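Local coordinates for ComZ (Thermus thermophilus, PDB 6QVI), which probably acts as a DNA receptor at the pilus tip, a competence-associated pilin combining a pseudopilin-like domain with a beta-solenoid domain, at residues Thr346-Arg349 / Ser353-Gly356; Gly355-Thr360 / Glu366-Phe371. One frame throughout, in Å; residues are numbered along the deposited sequence.

Contact 1 of 2, residues Thr346-Arg349 / Ser353-Gly356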
ATOM      1  N   THR A 346       8.103  29.137   5.538  1.00 95.02           N
ATOM      2  CA  THR A 346       6.703  29.109   5.918  1.00 93.29           C
ATOM      3  C   THR A 346       6.017  30.418   5.556  1.00 94.57           C
ATOM      4  O   THR A 346       6.657  31.446   5.299  1.00101.84           O
ATOM      5  CB  THR A 346       6.526  28.814   7.407  1.00 94.87           C
ATOM      6  OG1 THR A 346       7.023  29.909   8.184  1.00103.32           O
ATOM      7  CG2 THR A 346       7.254  27.525   7.783  1.00 89.76           C
ATOM      8  N   PHE A 347       4.690  30.355   5.531  1.00 86.67           N
ATOM      9  CA  PHE A 347       3.852  31.511   5.269  1.00 88.55           C
ATOM     10  C   PHE A 347       2.582  31.331   6.088  1.00 95.67           C
ATOM     11  O   PHE A 347       2.240  30.216   6.499  1.00100.82           O
ATOM     12  CB  PHE A 347       3.526  31.664   3.779  1.00 85.17           C
ATOM     13  CG  PHE A 347       2.771  30.498   3.209  1.00 88.43           C
ATOM     14  CD1 PHE A 347       3.450  29.417   2.667  1.00 87.45           C
ATOM     15  CD2 PHE A 347       1.374  30.472   3.234  1.00 91.02           C
ATOM     16  CE1 PHE A 347       2.749  28.325   2.142  1.00 87.04           C
ATOM     17  CE2 PHE A 347       0.671  29.388   2.721  1.00 88.10           C
ATOM     18  CZ  PHE A 347       1.360  28.313   2.172  1.00 89.97           C
ATOM     19  N   THR A 348       1.829  32.397   6.290  1.00 91.48           N
ATOM     20  CA  THR A 348       0.617  32.273   7.063  1.00 92.24           C
ATOM     21  C   THR A 348      -0.575  32.555   6.225  1.00 92.98           C
ATOM     22  O   THR A 348      -0.627  33.549   5.543  1.00 86.01           O
ATOM     23  CB  THR A 348       0.570  33.322   8.131  1.00 99.40           C
ATOM     24  OG1 THR A 348       0.540  34.587   7.481  1.00103.57           O
ATOM     25  CG2 THR A 348       1.790  33.233   8.971  1.00103.19           C
ATOM     26  N   ARG A 349      -1.564  31.692   6.331  1.00 99.58           N
ATOM     27  CA  ARG A 349      -2.770  31.843   5.564  1.00108.49           C
ATOM     28  C   ARG A 349      -3.717  32.866   6.127  1.00121.40           C
ATOM     29  O   ARG A 349      -3.516  33.442   7.181  1.00124.18           O
ATOM     30  CB  ARG A 349      -3.517  30.526   5.489  1.00105.48           C
ATOM     31  CG  ARG A 349      -2.697  29.388   4.946  1.00103.42           C
ATOM     32  CD  ARG A 349      -3.549  28.398   4.183  1.00104.28           C
ATOM     33  NE  ARG A 349      -2.761  27.231   3.847  1.00105.90           N
ATOM     34  CZ  ARG A 349      -2.043  26.567   4.733  1.00111.14           C
ATOM     35  NH1 ARG A 349      -2.038  26.955   5.988  1.00115.90           N
ATOM     36  NH2 ARG A 349      -1.338  25.518   4.370  1.00107.04           N
ATOM     37  N   SER A 353      -3.471  29.935   9.630  1.00111.96           N
ATOM     38  CA  SER A 353      -2.842  28.634   9.552  1.00106.85           C
ATOM     39  C   SER A 353      -1.519  28.823   8.871  1.00106.14           C
ATOM     40  O   SER A 353      -1.372  29.698   8.050  1.00 99.68           O
ATOM     41  CB  SER A 353      -3.693  27.664   8.754  1.00103.91           C
ATOM     42  OG  SER A 353      -4.526  28.335   7.828  1.00105.87           O
ATOM     43  N   ARG A 354      -0.544  28.007   9.221  1.00110.90           N
ATOM     44  CA  ARG A 354       0.769  28.108   8.618  1.00110.65           C
ATOM     45  C   ARG A 354       0.889  27.182   7.431  1.00110.51           C
ATOM     46  O   ARG A 354       0.087  26.288   7.259  1.00112.42           O
ATOM     47  CB  ARG A 354       1.830  27.754   9.639  1.00111.21           C
ATOM     48  CG  ARG A 354       3.110  28.538   9.468  1.00110.55           C
ATOM     49  CD  ARG A 354       4.003  28.428  10.687  1.00112.64           C
ATOM     50  NE  ARG A 354       4.097  29.688  11.403  1.00115.01           N
ATOM     51  CZ  ARG A 354       4.624  30.790  10.893  1.00114.49           C
ATOM     52  NH1 ARG A 354       5.116  30.786   9.665  1.00109.90           N
ATOM     53  NH2 ARG A 354       4.663  31.894  11.613  1.00115.35           N
ATOM     54  N   GLY A 355       1.897  27.404   6.604  1.00107.47           N
ATOM     55  CA  GLY A 355       2.120  26.572   5.434  1.00100.24           C
ATOM     56  C   GLY A 355       3.554  26.679   4.973  1.00 91.06           C
ATOM     57  O   GLY A 355       4.228  27.695   5.194  1.00 90.53           O
ATOM     58  N   GLY A 356       4.012  25.628   4.300  1.00 80.66           N
ATOM     59  CA  GLY A 356       5.366  25.555   3.791  1.00 70.44           C
ATOM     60  C   GLY A 356       6.222  24.636   4.633  1.00 72.89           C
ATOM     61  O   GLY A 356       5.714  23.708   5.276  1.00 76.00           O
TER

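Contact 2 of 2, residues Gly355-Thr360 / Glu366-Phe371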
ATOM      1  N   GLY A 355       1.897  27.404   6.604  1.00107.47           N
ATOM      2  CA  GLY A 355       2.120  26.572   5.434  1.00100.24           C
ATOM      3  C   GLY A 355       3.554  26.679   4.973  1.00 91.06           C
ATOM      4  O   GLY A 355       4.228  27.695   5.194  1.00 90.53           O
ATOM      5  N   GLY A 356       4.012  25.628   4.300  1.00 80.66           N
ATOM      6  CA  GLY A 356       5.366  25.555   3.791  1.00 70.44           C
ATOM      7  C   GLY A 356       6.222  24.636   4.633  1.00 72.89           C
ATOM      8  O   GLY A 356       5.714  23.708   5.276  1.00 76.00           O
ATOM      9  N   PHE A 357       7.521  24.905   4.681  1.00 72.12           N
ATOM     10  CA  PHE A 357       8.402  24.128   5.536  1.00 78.96           C
ATOM     11  C   PHE A 357       9.360  25.072   6.236  1.00 90.03           C
ATOM     12  O   PHE A 357       9.632  26.176   5.768  1.00 93.48           O
ATOM     13  CB  PHE A 357       9.190  23.043   4.769  1.00 75.80           C
ATOM     14  CG  PHE A 357      10.318  23.578   3.924  1.00 73.56           C
ATOM     15  CD1 PHE A 357      11.577  23.792   4.464  1.00 80.96           C
ATOM     16  CD2 PHE A 357      10.133  23.815   2.572  1.00 73.63           C
ATOM     17  CE1 PHE A 357      12.622  24.290   3.680  1.00 86.30           C
ATOM     18  CE2 PHE A 357      11.181  24.310   1.777  1.00 79.26           C
ATOM     19  CZ  PHE A 357      12.423  24.540   2.332  1.00 82.75           C
ATOM     20  N   ARG A 358       9.900  24.604   7.353  1.00 93.42           N
ATOM     21  CA  ARG A 358      10.811  25.400   8.158  1.00 93.79           C
ATOM     22  C   ARG A 358      11.891  24.475   8.691  1.00 90.72           C
ATOM     23  O   ARG A 358      11.583  23.361   9.126  1.00 95.78           O
ATOM     24  CB  ARG A 358      10.073  26.086   9.301  1.00 98.43           C
ATOM     25  CG  ARG A 358      10.954  26.939  10.149  1.00104.55           C
ATOM     26  CD  ARG A 358      10.178  28.129  10.637  1.00111.88           C
ATOM     27  NE  ARG A 358       8.933  27.709  11.257  1.00114.65           N
ATOM     28  CZ  ARG A 358       8.792  27.523  12.560  1.00121.55           C
ATOM     29  NH1 ARG A 358       9.827  27.733  13.367  1.00129.07           N
ATOM     30  NH2 ARG A 358       7.625  27.134  13.056  1.00120.38           N
ATOM     31  N   TYR A 359      13.150  24.892   8.591  1.00 84.23           N
ATOM     32  CA  TYR A 359      14.267  24.033   8.975  1.00 90.01           C
ATOM     33  C   TYR A 359      15.161  24.753   9.995  1.00100.35           C
ATOM     34  O   TYR A 359      15.961  25.621   9.628  1.00101.98           O
ATOM     35  CB  TYR A 359      15.082  23.626   7.754  1.00 90.06           C
ATOM     36  CG  TYR A 359      16.382  22.893   8.074  1.00 95.15           C
ATOM     37  CD1 TYR A 359      16.461  21.959   9.111  1.00 99.10           C
ATOM     38  CD2 TYR A 359      17.564  23.260   7.440  1.00 96.58           C
ATOM     39  CE1 TYR A 359      17.671  21.320   9.401  1.00103.57           C
ATOM     40  CE2 TYR A 359      18.770  22.671   7.747  1.00 99.01           C
ATOM     41  CZ  TYR A 359      18.834  21.679   8.708  1.00 98.62           C
ATOM     42  OH  TYR A 359      20.057  21.078   8.989  1.00 87.04           O
ATOM     43  N   THR A 360      14.996  24.427  11.273  1.00100.47           N
ATOM     44  CA  THR A 360      15.835  25.015  12.311  1.00104.38           C
ATOM     45  C   THR A 360      17.129  24.212  12.460  1.00104.84           C
ATOM     46  O   THR A 360      17.195  23.026  12.115  1.00104.13           O
ATOM     47  CB  THR A 360      15.088  25.091  13.645  1.00108.42           C
ATOM     48  OG1 THR A 360      13.719  25.439  13.413  1.00109.14           O
ATOM     49  CG2 THR A 360      15.699  26.150  14.498  1.00113.89           C
ATOM     50  N   GLU A 366      18.730  18.525  14.759  1.00157.78           N
ATOM     51  CA  GLU A 366      17.901  19.464  13.984  1.00137.40           C
ATOM     52  C   GLU A 366      16.402  19.269  13.845  1.00122.54           C
ATOM     53  O   GLU A 366      15.830  18.304  14.300  1.00126.05           O
ATOM     54  CB  GLU A 366      18.489  19.679  12.609  1.00130.91           C
ATOM     55  CG  GLU A 366      19.986  19.537  12.547  1.00130.42           C
ATOM     56  CD  GLU A 366      20.673  20.182  13.708  1.00137.21           C
ATOM     57  OE1 GLU A 366      20.062  21.039  14.331  1.00139.50           O
ATOM     58  OE2 GLU A 366      21.834  19.849  13.978  1.00142.68           O
ATOM     59  N   LEU A 367      15.759  20.205  13.173  1.00105.67           N
ATOM     60  CA  LEU A 367      14.327  20.129  13.031  1.00 95.56           C
ATOM     61  C   LEU A 367      13.871  20.650  11.698  1.00 91.62           C
ATOM     62  O   LEU A 367      14.351  21.653  11.219  1.00 95.46           O
ATOM     63  CB  LEU A 367      13.670  20.908  14.143  1.00 97.86           C
ATOM     64  CG  LEU A 367      12.164  20.784  14.147  1.00 98.77           C
ATOM     65  CD1 LEU A 367      11.848  19.318  14.106  1.00 94.53           C
ATOM     66  CD2 LEU A 367      11.534  21.414  15.365  1.00105.65           C
ATOM     67  N   LEU A 368      12.925  19.947  11.108  1.00 90.47           N
ATOM     68  CA  LEU A 368      12.388  20.294   9.827  1.00 87.67           C
ATOM     69  C   LEU A 368      10.918  20.057   9.916  1.00 84.79           C
ATOM     70  O   LEU A 368      10.476  18.944   9.891  1.00 84.98           O
ATOM     71  CB  LEU A 368      12.997  19.381   8.798  1.00 86.33           C
ATOM     72  CG  LEU A 368      12.165  19.166   7.576  1.00 78.08           C
ATOM     73  CD1 LEU A 368      11.647  20.519   7.196  1.00 74.76           C
ATOM     74  CD2 LEU A 368      13.080  18.642   6.505  1.00 75.88           C
ATOM     75  N   GLU A 369      10.154  21.119  10.043  1.00 81.43           N
ATOM     76  CA  GLU A 369       8.730  20.993  10.166  1.00 88.20           C
ATOM     77  C   GLU A 369       8.124  21.268   8.838  1.00 90.75           C
ATOM     78  O   GLU A 369       8.600  22.113   8.124  1.00 95.66           O
ATOM     79  CB  GLU A 369       8.210  22.008  11.161  1.00 88.97           C
ATOM     80  CG  GLU A 369       9.213  22.401  12.224  1.00 94.08           C
ATOM     81  CD  GLU A 369       8.761  23.581  13.054  1.00103.13           C
ATOM     82  OE1 GLU A 369       9.570  24.485  13.276  1.00106.68           O
ATOM     83  OE2 GLU A 369       7.605  23.606  13.489  1.00105.15           O
ATOM     84  N   VAL A 370       7.078  20.537   8.491  1.00 81.64           N
ATOM     85  CA  VAL A 370       6.422  20.733   7.221  1.00 76.97           C
ATOM     86  C   VAL A 370       4.933  20.906   7.457  1.00 89.36           C
ATOM     87  O   VAL A 370       4.327  20.067   8.078  1.00 92.63           O
ATOM     88  CB  VAL A 370       6.654  19.539   6.301  1.00 66.61           C
ATOM     89  CG1 VAL A 370       6.058  19.804   4.959  1.00 64.39           C
ATOM     90  CG2 VAL A 370       8.121  19.273   6.099  1.00 64.15           C
ATOM     91  N   PHE A 371       4.347  21.997   6.977  1.00 89.47           N
ATOM     92  CA  PHE A 371       2.925  22.264   7.170  1.00 89.21           C
ATOM     93  C   PHE A 371       2.253  22.261   5.832  1.00 87.20           C
ATOM     94  O   PHE A 371       2.444  23.152   5.047  1.00 84.52           O
ATOM     95  CB  PHE A 371       2.739  23.621   7.798  1.00 96.34           C
ATOM     96  CG  PHE A 371       3.733  23.936   8.858  1.00100.75           C
ATOM     97  CD1 PHE A 371       5.049  24.119   8.549  1.00100.73           C
ATOM     98  CD2 PHE A 371       3.333  24.071  10.155  1.00104.75           C
ATOM     99  CE1 PHE A 371       5.964  24.419   9.522  1.00103.58           C
ATOM    100  CE2 PHE A 371       4.238  24.371  11.135  1.00108.77           C
ATOM    101  CZ  PHE A 371       5.556  24.548  10.816  1.00108.60           C
TER

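Contact 1 of 2, residues Thr346-Arg349 / Ser353-Gly356
Phe347 and Gly355 form the hydrogen-bonded pair of a short antiparallel beta hairpin, in which strand 343-348 turns back into strand 354-355. The backbone bonds come first. Phe347 N gives its hydrogen to Gly355 O in the carbonyl plane, at 2.7 Å, while the return bond from Gly355 N to Phe347 O is weak. Nearer the turn, Arg349 N meets Ser353 O almost head-on, with an N-H...O angle of 177°.

A second set of contacts is made by the ring of Phe347. With CG between the backbone N and the carbonyl carbon (chi1 61°), the ring folds back over the partner strand, and Gly355 CA lies over one face, 3.9 Å from the ring centroid. Gly355 has no side chain, which lets the ring lie over its CA. Pro318 and Ala321 also touch this phenyl group.

The charged side chains do different work. Arg349 bends at chi2 and brings NH1 to Arg354 O, 2.6 Å away, approaching from above the carbonyl plane with the oxygen tilted from the guanidinium plane. An alanine here would remove that donor and is likely to leave Arg354 O without its side-chain partner and Ser353 CB without the guanidinium edge beside it. On the sheet face opposite the Phe347 ring, the methyl CG2 of Thr348 sits over the guanidinium of Arg354, 4.1 Å from NH2. Thr346 OG1, close to this same arginine, takes its hydrogen bond with Asp344 OD1.

Contact 2 of 2, residues Gly355-Thr360 / Glu366-Phe371
Arg358 and Glu369 face each other as a hydrogen-bonded pair, each backbone N bonded to the other's O, and their side chains run side by side on one face of the sheet. From CB, Arg358 starts with CG anti to the backbone N (chi1 -179°). Its CB lies against the methyl of Thr346 on the neighbouring strand; the chain then bends at chi2 and chi3, which carries the guanidinium across to Glu369. There NE is 3.9 Å from Glu369 OE1, CZ closes to 3.2 Å from the same oxygen, and NH1 makes the salt bridge to it at 3.3 Å. OE1 sits over the guanidinium face, with the two planes 64° apart, so charge holds the pair and no N-H points at the oxygen. NH2, at the tip, also comes within 4.0 Å of Phe371 CZ.

At the end of its strand Phe371 pairs with Gly356: its N bonds to Gly356 O nearly straight, at 169°, and the same carbonyl oxygen lies at the edge of its ring. On the reverse face, Phe357 CB packs on Val370 CG2 and its ring on Leu368 CD1, while Tyr359 turns a ring edge to Leu367 O, 3.0 Å from CD1. The hydroxyl of Tyr359 reaches beyond the hairpin to Asp339 O. Toward the turn, Thr360 and Leu367 are joined by two weak backbone bonds.

One face salt-bridged and partly exposed, the other buried and apolar, with paired backbone bonds between: this is an amphipathic antiparallel beta hairpin, within a mixed sheet.

In the fold
Contacts 1 and 2 follow one another along the chain, their centres 11 Å apart, and share Gly355 and Gly356. The chain turns a corner at Gly356, whose backbone angles call for glycine. At this corner the backbone hydrogen bonds change partner, from Phe347 for Gly355 to Phe371 for Gly356. Strand 343-348 runs beside both 354-355 and 357-360, so the two hairpins are joined through it. Thr346 of contact 1 touches both strands of contact 2: its CG2 lies 3.4 Å from Phe357 O and 3.8 Å from Phe371 CE1. Beyond this pair of hairpins the sheet continues, strand 366-371 lying parallel to strand 387-392.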